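Local structure of aminotransferase, class III (Thermomicrobium roseum, 6IO1) at residues R204-L209 against W243-A248; E208-I213 against L250-I255. The protein probably catalyses pyridoxal-phosphate-dependent amino-group transfer, acting as a thermostable (S)-enantioselective omega-transaminase. All blocks are in the same frame, centred on the assembly; numbering follows the deposited sequence.

Contact 1 (R204-L209 against W243-A248)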
loop_
_atom_site.group_PDB
_atom_site.type_symbol
_atom_site.label_atom_id
_atom_site.label_comp_id
_atom_site.label_asym_id
_atom_site.label_seq_id
_atom_site.Cartn_x
_atom_site.Cartn_y
_atom_site.Cartn_z
ATOM N N ARG B 204 -24.163 7.955 27.104
ATOM C CA ARG B 204 -23.137 7.118 27.723
ATOM C C ARG B 204 -21.838 7.162 26.928
ATOM O O ARG B 204 -20.746 7.265 27.505
ATOM C CB ARG B 204 -23.622 5.674 27.824
ATOM C CG ARG B 204 -24.717 5.398 28.832
ATOM C CD ARG B 204 -24.922 3.894 28.915
ATOM N NE ARG B 204 -25.817 3.480 29.989
ATOM C CZ ARG B 204 -25.973 2.218 30.373
ATOM N NH1 ARG B 204 -25.276 1.256 29.784
ATOM N NH2 ARG B 204 -26.809 1.917 31.356
ATOM N N LEU B 205 -21.937 7.083 25.598
ATOM C CA LEU B 205 -20.739 7.116 24.763
ATOM C C LEU B 205 -20.017 8.455 24.878
ATOM O O LEU B 205 -18.782 8.502 24.950
ATOM C CB LEU B 205 -21.110 6.822 23.310
ATOM C CG LEU B 205 -21.745 5.450 23.065
ATOM C CD1 LEU B 205 -22.541 5.446 21.770
ATOM C CD2 LEU B 205 -20.690 4.353 23.056
ATOM N N VAL B 206 -20.774 9.555 24.901
ATOM C CA VAL B 206 -20.176 10.878 25.050
ATOM C C VAL B 206 -19.474 10.995 26.395
ATOM O O VAL B 206 -18.366 11.541 26.492
ATOM C CB VAL B 206 -21.249 11.969 24.876
ATOM C CG1 VAL B 206 -20.729 13.319 25.348
ATOM C CG2 VAL B 206 -21.698 12.043 23.429
ATOM N N GLN B 207 -20.107 10.484 27.455
ATOM C CA GLN B 207 -19.492 10.523 28.777
ATOM C C GLN B 207 -18.189 9.737 28.799
ATOM O O GLN B 207 -17.181 10.197 29.357
ATOM C CB GLN B 207 -20.475 9.968 29.807
ATOM C CG GLN B 207 -20.018 10.028 31.248
ATOM C CD GLN B 207 -21.154 9.737 32.209
ATOM O OE1 GLN B 207 -21.740 10.650 32.791
ATOM N NE2 GLN B 207 -21.482 8.459 32.367
ATOM N N GLU B 208 -18.187 8.553 28.184
ATOM C CA GLU B 208 -16.962 7.763 28.125
ATOM C C GLU B 208 -15.865 8.496 27.363
ATOM O O GLU B 208 -14.707 8.515 27.799
ATOM C CB GLU B 208 -17.239 6.407 27.486
ATOM C CG GLU B 208 -15.975 5.657 27.133
ATOM C CD GLU B 208 -16.219 4.542 26.161
ATOM O OE1 GLU B 208 -17.400 4.190 25.943
ATOM O OE2 GLU B 208 -15.234 4.025 25.590
ATOM N N LEU B 209 -16.207 9.109 26.227
ATOM C CA LEU B 209 -15.206 9.832 25.445
ATOM C C LEU B 209 -14.616 10.990 26.241
ATOM O O LEU B 209 -13.393 11.182 26.273
ATOM C CB LEU B 209 -15.820 10.337 24.138
ATOM C CG LEU B 209 -14.958 11.298 23.315
ATOM C CD1 LEU B 209 -13.624 10.658 22.954
ATOM C CD2 LEU B 209 -15.696 11.749 22.064
ATOM N N TRP B 243 -22.748 10.789 15.929
ATOM C CA TRP B 243 -21.659 11.524 15.288
ATOM C C TRP B 243 -21.649 13.010 15.618
ATOM O O TRP B 243 -20.560 13.545 15.888
ATOM C CB TRP B 243 -21.697 11.272 13.777
ATOM C CG TRP B 243 -20.951 10.036 13.400
ATOM C CD1 TRP B 243 -21.463 8.906 12.832
ATOM C CD2 TRP B 243 -19.554 9.792 13.593
ATOM N NE1 TRP B 243 -20.467 7.977 12.648
ATOM C CE2 TRP B 243 -19.285 8.497 13.107
ATOM C CE3 TRP B 243 -18.501 10.545 14.123
ATOM C CZ2 TRP B 243 -18.008 7.940 13.136
ATOM C CZ3 TRP B 243 -17.236 9.991 14.151
ATOM C CH2 TRP B 243 -17.000 8.701 13.661
ATOM N N PRO B 244 -22.773 13.739 15.594
ATOM C CA PRO B 244 -22.699 15.161 15.977
ATOM C C PRO B 244 -22.174 15.374 17.387
ATOM O O PRO B 244 -21.329 16.252 17.601
ATOM C CB PRO B 244 -24.149 15.643 15.825
ATOM C CG PRO B 244 -24.750 14.718 14.835
ATOM C CD PRO B 244 -24.112 13.386 15.083
ATOM N N ALA B 245 -22.630 14.574 18.353
ATOM C CA ALA B 245 -22.169 14.726 19.731
ATOM C C ALA B 245 -20.680 14.412 19.860
ATOM O O ALA B 245 -19.926 15.157 20.507
ATOM C CB ALA B 245 -22.996 13.830 20.653
ATOM N N ILE B 246 -20.241 13.300 19.263
ATOM C CA ILE B 246 -18.831 12.923 19.345
ATOM C C ILE B 246 -17.956 14.003 18.716
ATOM O O ILE B 246 -16.933 14.416 19.284
ATOM C CB ILE B 246 -18.604 11.552 18.681
ATOM C CG1 ILE B 246 -19.317 10.449 19.467
ATOM C CG2 ILE B 246 -17.118 11.250 18.568
ATOM C CD1 ILE B 246 -18.915 10.368 20.922
ATOM N N ALA B 247 -18.349 14.479 17.529
ATOM C CA ALA B 247 -17.591 15.529 16.860
ATOM C C ALA B 247 -17.571 16.809 17.685
ATOM O O ALA B 247 -16.565 17.527 17.704
ATOM C CB ALA B 247 -18.174 15.792 15.472
ATOM N N ALA B 248 -18.680 17.122 18.362
ATOM C CA ALA B 248 -18.714 18.307 19.212
ATOM C C ALA B 248 -17.709 18.196 20.349
ATOM O O ALA B 248 -17.006 19.163 20.660
ATOM C CB ALA B 248 -20.125 18.522 19.759
#

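Contact 2 (E208-I213 against L250-I255)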
loop_
_atom_site.group_PDB
_atom_site.type_symbol
_atom_site.label_atom_id
_atom_site.label_comp_id
_atom_site.label_asym_id
_atom_site.label_seq_id
_atom_site.Cartn_x
_atom_site.Cartn_y
_atom_site.Cartn_z
ATOM N N GLU B 208 -18.187 8.553 28.184
ATOM C CA GLU B 208 -16.962 7.763 28.125
ATOM C C GLU B 208 -15.865 8.496 27.363
ATOM O O GLU B 208 -14.707 8.515 27.799
ATOM C CB GLU B 208 -17.239 6.407 27.486
ATOM C CG GLU B 208 -15.975 5.657 27.133
ATOM C CD GLU B 208 -16.219 4.542 26.161
ATOM O OE1 GLU B 208 -17.400 4.190 25.943
ATOM O OE2 GLU B 208 -15.234 4.025 25.590
ATOM N N LEU B 209 -16.207 9.109 26.227
ATOM C CA LEU B 209 -15.206 9.832 25.445
ATOM C C LEU B 209 -14.616 10.990 26.241
ATOM O O LEU B 209 -13.393 11.182 26.273
ATOM C CB LEU B 209 -15.820 10.337 24.138
ATOM C CG LEU B 209 -14.958 11.298 23.315
ATOM C CD1 LEU B 209 -13.624 10.658 22.954
ATOM C CD2 LEU B 209 -15.696 11.749 22.064
ATOM N N GLU B 210 -15.474 11.770 26.903
ATOM C CA GLU B 210 -14.994 12.913 27.674
ATOM C C GLU B 210 -14.085 12.468 28.813
ATOM O O GLU B 210 -13.019 13.055 29.040
ATOM C CB GLU B 210 -16.177 13.719 28.214
ATOM C CG GLU B 210 -17.077 14.313 27.142
ATOM C CD GLU B 210 -17.442 15.755 27.425
ATOM O OE1 GLU B 210 -16.524 16.567 27.663
ATOM O OE2 GLU B 210 -18.649 16.074 27.417
ATOM N N GLU B 211 -14.494 11.434 29.551
ATOM C CA GLU B 211 -13.684 10.976 30.676
ATOM C C GLU B 211 -12.361 10.379 30.203
ATOM O O GLU B 211 -11.325 10.556 30.859
ATOM C CB GLU B 211 -14.495 10.005 31.531
ATOM C CG GLU B 211 -15.660 10.723 32.198
ATOM C CD GLU B 211 -16.277 9.964 33.352
ATOM O OE1 GLU B 211 -15.809 10.141 34.491
ATOM O OE2 GLU B 211 -17.254 9.223 33.121
ATOM N N THR B 212 -12.366 9.669 29.069
ATOM C CA THR B 212 -11.111 9.157 28.521
ATOM C C THR B 212 -10.179 10.298 28.132
ATOM O O THR B 212 -8.972 10.252 28.413
ATOM C CB THR B 212 -11.388 8.255 27.319
ATOM O OG1 THR B 212 -12.085 7.081 27.753
ATOM C CG2 THR B 212 -10.081 7.844 26.654
ATOM N N ILE B 213 -10.726 11.340 27.499
ATOM C CA ILE B 213 -9.912 12.493 27.123
ATOM C C ILE B 213 -9.319 13.149 28.361
ATOM O O ILE B 213 -8.137 13.516 28.385
ATOM C CB ILE B 213 -10.750 13.492 26.301
ATOM C CG1 ILE B 213 -11.069 12.917 24.921
ATOM C CG2 ILE B 213 -10.026 14.821 26.174
ATOM C CD1 ILE B 213 -12.023 13.773 24.117
ATOM N N LEU B 250 -14.952 16.379 20.337
ATOM C CA LEU B 250 -13.625 16.465 19.734
ATOM C C LEU B 250 -13.250 17.913 19.441
ATOM O O LEU B 250 -12.130 18.349 19.730
ATOM C CB LEU B 250 -13.574 15.625 18.458
ATOM C CG LEU B 250 -13.737 14.114 18.631
ATOM C CD1 LEU B 250 -13.757 13.424 17.278
ATOM C CD2 LEU B 250 -12.632 13.552 19.512
ATOM N N ARG B 251 -14.181 18.675 18.862
ATOM C CA ARG B 251 -13.932 20.089 18.610
ATOM C C ARG B 251 -13.750 20.866 19.906
ATOM O O ARG B 251 -12.972 21.827 19.949
ATOM C CB ARG B 251 -15.076 20.686 17.791
ATOM C CG ARG B 251 -15.134 20.189 16.358
ATOM C CD ARG B 251 -16.004 21.092 15.500
ATOM N NE ARG B 251 -17.323 21.295 16.092
ATOM C CZ ARG B 251 -18.340 20.450 15.961
ATOM N NH1 ARG B 251 -18.191 19.333 15.263
ATOM N NH2 ARG B 251 -19.505 20.720 16.533
ATOM N N LYS B 252 -14.465 20.476 20.966
ATOM C CA LYS B 252 -14.298 21.136 22.255
ATOM C C LYS B 252 -12.861 21.026 22.739
ATOM O O LYS B 252 -12.312 21.981 23.301
ATOM C CB LYS B 252 -15.255 20.541 23.287
ATOM C CG LYS B 252 -14.954 20.957 24.721
ATOM C CD LYS B 252 -15.857 20.244 25.715
ATOM C CE LYS B 252 -15.380 20.459 27.143
ATOM N NZ LYS B 252 -16.252 19.769 28.133
ATOM N N TYR B 253 -12.226 19.876 22.520
ATOM C CA TYR B 253 -10.839 19.726 22.948
ATOM C C TYR B 253 -9.825 20.017 21.847
ATOM O O TYR B 253 -8.620 19.904 22.090
ATOM C CB TYR B 253 -10.605 18.325 23.515
ATOM C CG TYR B 253 -11.385 18.079 24.782
ATOM C CD1 TYR B 253 -10.953 18.593 25.997
ATOM C CD2 TYR B 253 -12.563 17.348 24.759
ATOM C CE1 TYR B 253 -11.670 18.376 27.158
ATOM C CE2 TYR B 253 -13.286 17.126 25.911
ATOM C CZ TYR B 253 -12.836 17.642 27.108
ATOM O OH TYR B 253 -13.557 17.419 28.258
ATOM N N GLY B 254 -10.274 20.398 20.652
ATOM C CA GLY B 254 -9.359 20.679 19.565
ATOM C C GLY B 254 -8.786 19.453 18.895
ATOM O O GLY B 254 -7.863 19.581 18.082
ATOM N N ILE B 255 -9.306 18.271 19.217
ATOM C CA ILE B 255 -8.796 17.027 18.657
ATOM C C ILE B 255 -9.253 16.888 17.211
ATOM O O ILE B 255 -10.432 17.095 16.892
ATOM C CB ILE B 255 -9.259 15.839 19.515
ATOM C CG1 ILE B 255 -8.642 15.928 20.912
ATOM C CG2 ILE B 255 -8.909 14.523 18.855
ATOM C CD1 ILE B 255 -9.319 15.053 21.939
#

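Contact 1 (R204-L209 against W243-A248)
Leu205 meets Ile246 loosely: its carbonyl oxygen lies 4.4 Å from Ile246 CD1, while its branched tip packs against Thr185 and Pro187 in a loop, where a bulky apolar residue is buried. Val206 follows at the point where the two backbones come nearest, with its CA 6.2 Å from the CA of Ile246. Its CG2 methyl, anti to the carbonyl carbon, is the branch that touches. It rests against Ala245 CB at 3.5 Å and lies 4.1 Å from Ile246 CD1, and the side chains of Val206 and Ile246 run past each other in opposite directions. Short residues suit this place, since only the CG2 methyl of Val206 touches and Ala245 offers a single carbon, so the backbones can draw close. One turn further on, Leu209 reaches over with CD2, which rests against both branches of Ile246, 3.7 Å from CD1 and 3.8 Å from CG2. Ile246 chi2 of -57° bends CD1 away from a straight chain, and this one methyl therefore serves both Val206 and Leu209. Leucine is long enough to cross the gap, and Leu209 is also buried against Leu148 and Leu184, where the helix faces the sheet. The side-chain contacts are all apolar, built from methyl groups spaced along one side of each helix. The axes pass 9.8 Å apart and run nearly parallel, crossing at -17°. Such neighbouring parallel helices, lying against a largely parallel sheet, are typical of the alpha/beta large domain of fold-type I pyridoxal-phosphate enzymes, to which class-III aminotransferases belong.

Contact 2 (E208-I213 against L250-I255)
Ile213 carries most of the apolar part of this contact, its CB directed at the 250-255 segment and its two branches parting from there. The CG2 methyl, anti to the backbone N, sits over the centre of the Tyr253 ring, 3.7 Å from the ring centroid and only 7° off the normal, a clear CH-pi contact. Along the other branch, CG1 lies 4.1 Å from Ile255 CD1. The terminal CD1 touches Tyr253 CD2 at 3.7 Å and meets Ile255 CD1 tip to tip. A beta-branched residue suits the spot because one branch can cover the ring while the other reaches the buried floor near Ile221. Lys252 CG lies over the opposite face of the ring, offset toward the rim, so the tyrosine is flanked on both faces. Its hydroxyl is then held by Glu210: Tyr253 OH donates to Glu210 OE1 at 3.1 Å, nearly along the C-O axis, with carboxylate and ring planes 72° apart. The same oxygen receives Lys252 NZ at 3.2 Å on its syn lone pair, completing a salt bridge. The lysine stretches out fully to get there, whereas Glu210 bends at chi2 (-135°). Two donors on one oxygen would favour the charged carboxylate at this partly exposed edge. Further in, Leu209 and Leu250 touch more loosely through their CD2 methyls. Beyond Tyr253 the chain turns through Gly254, where the backbone takes a positive phi that glycine adopts easily, and Ile255 N bonds back to Leu250 O: a Schellman motif, the C-terminal helix cap that here leads into strand 256-260.

In the fold
From the N terminus, helix 198-216 supplies first 204-209 and then 208-213, overlapping at Glu208 and Leu209. The chain then passes through strand 221-226 to helix 242-253, where 243-248 closes contact 1 across 33 intervening residues and 250-255 closes contact 2 across 36. Because both partners advance in the same order, the loops interleave instead of nesting, as expected for parallel helices. Together they tie the helix before strand 221-226 to the helix after it, beside the sheet that contains strands 221-226 and 256-260. Both lie far out from the chain's centre, whereas Glu227 and Asp260, which line the 4'-deoxy-4'-aminopyridoxal-5'-phosphate pocket, follow or end those two strands.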